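PDB 5TIP: major capsid protein from Paramecium bursaria Chlorella virus 1, which builds the icosahedral capsid of the virus, self-assembling as trimers into a shell about 190 nm in diameter. Local coordinates for residues 115-120 with 348-353; 261-266 with 411-416. All blocks are in the same frame, centred on the assembly; numbering follows the deposited sequence.

Interaction 1: 115-120 with 348-353; sequences YDALFR and AGVYLY
Leu118, on helix 109-119, meets Val350 and Leu352 on strand 350-354, and the contact is wholly apolar, with no hydrogen bond between the segments. Leu118 CG comes closest, 3.7 Å from Val350 CG1, and Leu118 CD1 lies 4.0 Å from the same methyl. The other leucine methyl, CD2 of Leu118, touches both Val350 CG1 and Leu352 CB, each at 4.1 Å. Val350 divides its branches between two helix residues: CG1, anti to the backbone N (chi1 -178°), takes Leu118, while CG2 meets Ala117 CB at 4.0 Å. The short axes pass 9.2 Å apart with a crossing angle of -58°; the helix runs obliquely over the strand, with Ala117 and Leu118 making the side-chain contacts. In the double jelly-roll fold of this capsid protein, the helix belongs to the N-terminal half and the strand to the C-terminal half, so this packing joins the two. Ala262 of the neighbouring strand also touches Leu118.

The polar groups do not cross the contact; they tie Arg120, in the loop that follows, back to the helix. Arg120 NH1 forms a salt bridge with Asp116 OD1 at 3.3 Å, the hydrogen bond in it being weak, and Arg113 holds OD2 of the same carboxylate. The Arg120 guanidinium lays one face over Tyr115 CE2, 3.7 Å above the guanidinium plane and near its rim. Arg120 NH2 reaches out of the subunit, bonding to Tyr339 OH of the third subunit.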
# COMPACT_ATOMS: atom_id res chain seq x y z
N TYR A 115 -14.96 -7.11 -7.23
CA TYR A 115 -14.50 -6.46 -6.00
C TYR A 115 -12.99 -6.53 -5.88
O TYR A 115 -12.34 -5.57 -5.46
CB TYR A 115 -15.17 -7.11 -4.79
CG TYR A 115 -14.66 -6.60 -3.46
CD1 TYR A 115 -15.20 -5.47 -2.87
CD2 TYR A 115 -13.64 -7.26 -2.79
CE1 TYR A 115 -14.74 -5.01 -1.66
CE2 TYR A 115 -13.17 -6.81 -1.58
CZ TYR A 115 -13.72 -5.68 -1.02
OH TYR A 115 -13.26 -5.21 0.20
N ASP A 116 -12.40 -7.68 -6.24
CA ASP A 116 -10.95 -7.83 -6.15
C ASP A 116 -10.24 -6.90 -7.12
O ASP A 116 -9.18 -6.35 -6.79
CB ASP A 116 -10.57 -9.28 -6.41
CG ASP A 116 -9.09 -9.55 -6.20
OD1 ASP A 116 -8.60 -9.30 -5.08
OD2 ASP A 116 -8.42 -10.00 -7.15
N ALA A 117 -10.80 -6.70 -8.31
CA ALA A 117 -10.16 -5.85 -9.31
C ALA A 117 -10.21 -4.38 -8.93
O ALA A 117 -9.35 -3.60 -9.35
CB ALA A 117 -10.80 -6.07 -10.68
N LEU A 118 -11.22 -3.97 -8.16
CA LEU A 118 -11.42 -2.56 -7.83
C LEU A 118 -10.91 -2.18 -6.45
O LEU A 118 -10.27 -1.13 -6.31
CB LEU A 118 -12.90 -2.21 -7.94
CG LEU A 118 -13.47 -1.92 -9.33
CD1 LEU A 118 -14.97 -1.76 -9.26
CD2 LEU A 118 -12.83 -0.68 -9.92
N PHE A 119 -11.17 -2.98 -5.43
CA PHE A 119 -11.00 -2.55 -4.05
C PHE A 119 -9.88 -3.27 -3.30
O PHE A 119 -9.60 -2.91 -2.15
CB PHE A 119 -12.32 -2.68 -3.29
CG PHE A 119 -13.41 -1.83 -3.86
CD1 PHE A 119 -13.44 -0.47 -3.62
CD2 PHE A 119 -14.40 -2.38 -4.66
CE1 PHE A 119 -14.44 0.33 -4.16
CE2 PHE A 119 -15.40 -1.60 -5.19
CZ PHE A 119 -15.42 -0.24 -4.94
N ARG A 120 -9.26 -4.28 -3.90
CA ARG A 120 -8.03 -4.82 -3.36
C ARG A 120 -6.85 -4.31 -4.17
O ARG A 120 -6.98 -3.92 -5.33
CB ARG A 120 -8.05 -6.35 -3.35
CG ARG A 120 -8.84 -6.94 -2.19
CD ARG A 120 -8.47 -8.39 -1.92
NE ARG A 120 -9.42 -9.03 -1.02
CZ ARG A 120 -10.55 -9.60 -1.41
NH1 ARG A 120 -10.88 -9.61 -2.69
NH2 ARG A 120 -11.36 -10.16 -0.52
N ALA A 348 -7.99 -3.53 -17.06
CA ALA A 348 -8.89 -3.10 -18.12
C ALA A 348 -10.12 -3.99 -18.17
O ALA A 348 -10.07 -5.18 -17.86
CB ALA A 348 -8.17 -3.12 -19.47
N GLY A 349 -11.25 -3.39 -18.55
CA GLY A 349 -12.50 -4.10 -18.63
C GLY A 349 -13.38 -4.00 -17.41
O GLY A 349 -14.52 -4.46 -17.45
N VAL A 350 -12.89 -3.40 -16.33
CA VAL A 350 -13.67 -3.16 -15.12
C VAL A 350 -13.82 -1.65 -14.96
O VAL A 350 -12.83 -0.91 -15.01
CB VAL A 350 -13.00 -3.78 -13.88
CG1 VAL A 350 -13.87 -3.57 -12.65
CG2 VAL A 350 -12.75 -5.26 -14.11
N TYR A 351 -15.06 -1.20 -14.76
CA TYR A 351 -15.37 0.22 -14.76
C TYR A 351 -16.10 0.59 -13.48
O TYR A 351 -16.78 -0.23 -12.87
CB TYR A 351 -16.21 0.60 -15.98
CG TYR A 351 -15.62 0.12 -17.29
CD1 TYR A 351 -14.70 0.89 -17.98
CD2 TYR A 351 -15.98 -1.11 -17.83
CE1 TYR A 351 -14.15 0.45 -19.17
CE2 TYR A 351 -15.44 -1.56 -19.02
CZ TYR A 351 -14.53 -0.77 -19.68
OH TYR A 351 -13.99 -1.21 -20.87
N LEU A 352 -15.95 1.86 -13.09
CA LEU A 352 -16.50 2.36 -11.84
C LEU A 352 -17.00 3.78 -12.04
O LEU A 352 -16.37 4.58 -12.73
CB LEU A 352 -15.44 2.34 -10.73
CG LEU A 352 -15.75 3.06 -9.42
CD1 LEU A 352 -16.70 2.24 -8.55
CD2 LEU A 352 -14.48 3.40 -8.67
N TYR A 353 -18.14 4.09 -11.42
CA TYR A 353 -18.57 5.46 -11.21
C TYR A 353 -19.02 5.59 -9.76
O TYR A 353 -19.96 4.92 -9.34
CB TYR A 353 -19.70 5.88 -12.15
CG TYR A 353 -20.05 7.34 -12.00
CD1 TYR A 353 -19.24 8.33 -12.54
CD2 TYR A 353 -21.18 7.73 -11.28
CE1 TYR A 353 -19.55 9.67 -12.39
CE2 TYR A 353 -21.49 9.07 -11.13
CZ TYR A 353 -20.68 10.03 -11.68
OH TYR A 353 -20.98 11.36 -11.53

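Interaction 2: 261-266 with 411-416; sequences LAWNFN and TALNIY
Asn414 O takes two groups from the opposite strand: the backbone N of Asn264 at 3.1 Å and, as a CA-H...O contact, CA of Trp263 at 3.0 Å. Asn264 and Asn414 form the middle hydrogen-bonded pair of an antiparallel ladder, with Ala262-Tyr416 and Asn266-Ala412 bonded at its two ends. The middle pair is also joined through its side chains. With CG tucked between its backbone N and carbonyl carbon (chi1 62°), Asn264 offers OD1 to Asn414 ND2 at 3.2 Å, and the N-H points almost straight at it (168°). OD1 lies in the plane of the Asn414 amide, yet the two amides are turned 52° apart. Ser235 holds Asn414 OD1; Asp110 OD2 receives Tyr416 OH and, weakly, Asn264 ND2. These buried polar ends are thus tied to helix 109-119 and strand 223-237.

The non-hydrogen-bonded pairs Trp263-Ile415 and Phe265-Leu413 carry the other face. Leu413 CD1 sits over the Phe265 ring, 4.0 Å from its centroid, a CH-pi contact, and also touches Trp263 CD1 at 4.0 Å. Trp263 CB packs against Ile415 CG1 at 4.0 Å. This apolar face looks toward Leu378 and Leu380 of strand 376-387, which lies in another sheet, the facing-sheet packing expected inside the second jelly roll of a viral double jelly-roll capsid protein.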
# COMPACT_ATOMS: atom_id res chain seq x y z
N LEU A 261 -21.41 2.60 -8.76
CA LEU A 261 -21.76 1.59 -9.76
C LEU A 261 -20.48 0.99 -10.32
O LEU A 261 -19.52 1.70 -10.61
CB LEU A 261 -22.59 2.19 -10.89
CG LEU A 261 -23.92 2.84 -10.53
CD1 LEU A 261 -24.63 3.32 -11.79
CD2 LEU A 261 -24.80 1.88 -9.76
N ALA A 262 -20.47 -0.34 -10.46
CA ALA A 262 -19.34 -1.05 -11.05
C ALA A 262 -19.87 -2.03 -12.08
O ALA A 262 -20.85 -2.73 -11.84
CB ALA A 262 -18.53 -1.79 -9.98
N TRP A 263 -19.22 -2.08 -13.24
CA TRP A 263 -19.69 -2.96 -14.30
C TRP A 263 -18.51 -3.49 -15.11
O TRP A 263 -17.40 -2.95 -15.05
CB TRP A 263 -20.71 -2.25 -15.20
CG TRP A 263 -20.17 -1.13 -16.04
CD1 TRP A 263 -19.80 -1.20 -17.35
CD2 TRP A 263 -19.97 0.23 -15.64
NE1 TRP A 263 -19.37 0.03 -17.79
CE2 TRP A 263 -19.46 0.92 -16.75
CE3 TRP A 263 -20.16 0.92 -14.44
CZ2 TRP A 263 -19.15 2.28 -16.70
CZ3 TRP A 263 -19.84 2.27 -14.39
CH2 TRP A 263 -19.34 2.93 -15.52
N ASN A 264 -18.77 -4.56 -15.86
CA ASN A 264 -17.77 -5.16 -16.73
C ASN A 264 -18.48 -5.83 -17.90
O ASN A 264 -19.68 -6.14 -17.84
CB ASN A 264 -16.89 -6.17 -15.99
CG ASN A 264 -17.67 -7.35 -15.43
OD1 ASN A 264 -18.18 -8.18 -16.18
ND2 ASN A 264 -17.74 -7.44 -14.11
N PHE A 265 -17.73 -6.07 -18.97
CA PHE A 265 -18.19 -6.83 -20.13
C PHE A 265 -17.41 -8.14 -20.15
O PHE A 265 -16.20 -8.15 -20.37
CB PHE A 265 -17.99 -6.05 -21.42
CG PHE A 265 -18.67 -4.71 -21.43
CD1 PHE A 265 -19.98 -4.59 -21.86
CD2 PHE A 265 -18.00 -3.58 -21.01
CE1 PHE A 265 -20.61 -3.36 -21.86
CE2 PHE A 265 -18.62 -2.35 -21.02
CZ PHE A 265 -19.92 -2.24 -21.44
N ASN A 266 -18.11 -9.25 -19.91
CA ASN A 266 -17.49 -10.55 -19.72
C ASN A 266 -17.89 -11.51 -20.83
O ASN A 266 -19.04 -11.53 -21.26
CB ASN A 266 -17.87 -11.14 -18.36
CG ASN A 266 -17.65 -12.64 -18.29
OD1 ASN A 266 -18.61 -13.41 -18.28
ND2 ASN A 266 -16.39 -13.05 -18.25
N THR A 411 -20.23 -10.49 -24.30
CA THR A 411 -21.66 -10.26 -24.46
C THR A 411 -22.42 -10.21 -23.14
O THR A 411 -23.61 -9.89 -23.15
CB THR A 411 -22.27 -11.35 -25.35
OG1 THR A 411 -21.96 -12.64 -24.81
CG2 THR A 411 -21.71 -11.25 -26.76
N ALA A 412 -21.77 -10.53 -22.03
CA ALA A 412 -22.41 -10.50 -20.71
C ALA A 412 -22.01 -9.21 -20.01
O ALA A 412 -20.85 -9.04 -19.63
CB ALA A 412 -22.02 -11.73 -19.89
N LEU A 413 -22.97 -8.31 -19.84
CA LEU A 413 -22.76 -7.05 -19.14
C LEU A 413 -23.29 -7.20 -17.71
O LEU A 413 -24.50 -7.32 -17.51
CB LEU A 413 -23.45 -5.90 -19.87
CG LEU A 413 -23.56 -4.57 -19.11
CD1 LEU A 413 -22.18 -4.04 -18.75
CD2 LEU A 413 -24.32 -3.54 -19.93
N ASN A 414 -22.39 -7.19 -16.74
CA ASN A 414 -22.74 -7.29 -15.33
C ASN A 414 -22.61 -5.92 -14.69
O ASN A 414 -21.53 -5.34 -14.67
CB ASN A 414 -21.84 -8.30 -14.62
CG ASN A 414 -21.85 -9.67 -15.27
OD1 ASN A 414 -22.79 -10.44 -15.09
ND2 ASN A 414 -20.80 -9.97 -16.03
N ILE A 415 -23.72 -5.40 -14.17
CA ILE A 415 -23.75 -4.09 -13.52
C ILE A 415 -24.05 -4.30 -12.05
O ILE A 415 -25.05 -4.93 -11.69
CB ILE A 415 -24.79 -3.17 -14.17
CG1 ILE A 415 -24.56 -3.08 -15.68
CG2 ILE A 415 -24.72 -1.78 -13.55
CD1 ILE A 415 -25.61 -2.28 -16.41
N TYR A 416 -23.18 -3.78 -11.19
CA TYR A 416 -23.31 -3.92 -9.75
C TYR A 416 -23.54 -2.56 -9.11
O TYR A 416 -23.08 -1.52 -9.60
CB TYR A 416 -22.06 -4.57 -9.14
CG TYR A 416 -21.78 -5.95 -9.68
CD1 TYR A 416 -22.44 -7.06 -9.18
CD2 TYR A 416 -20.86 -6.14 -10.70
CE1 TYR A 416 -22.19 -8.32 -9.67
CE2 TYR A 416 -20.61 -7.40 -11.20
CZ TYR A 416 -21.28 -8.49 -10.68
OH TYR A 416 -21.03 -9.75 -11.17

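How the interactions relate
The centres of the two interactions lie 10 Å apart, and strand 257-266 links them. It has strand 350-354 of interaction 1 along one edge and strand 412-426 of interaction 2 along the other. Backbone bonds, probably Tyr351 N to Trp263 O and Leu261 N to Tyr353 O, close the first of these seams. In sequence the segments alternate: 115-120, 261-266, 348-353, 411-416. Three strands from distant parts of the C-terminal half therefore lie side by side, and helix 109-119 from the N-terminal half covers the face bearing Ala262, Asn264 and Tyr416 as well as Val350. Interaction 1 spans the junction of the two jelly rolls, while interaction 2 lies within the second, with one face turned to the helix at that junction.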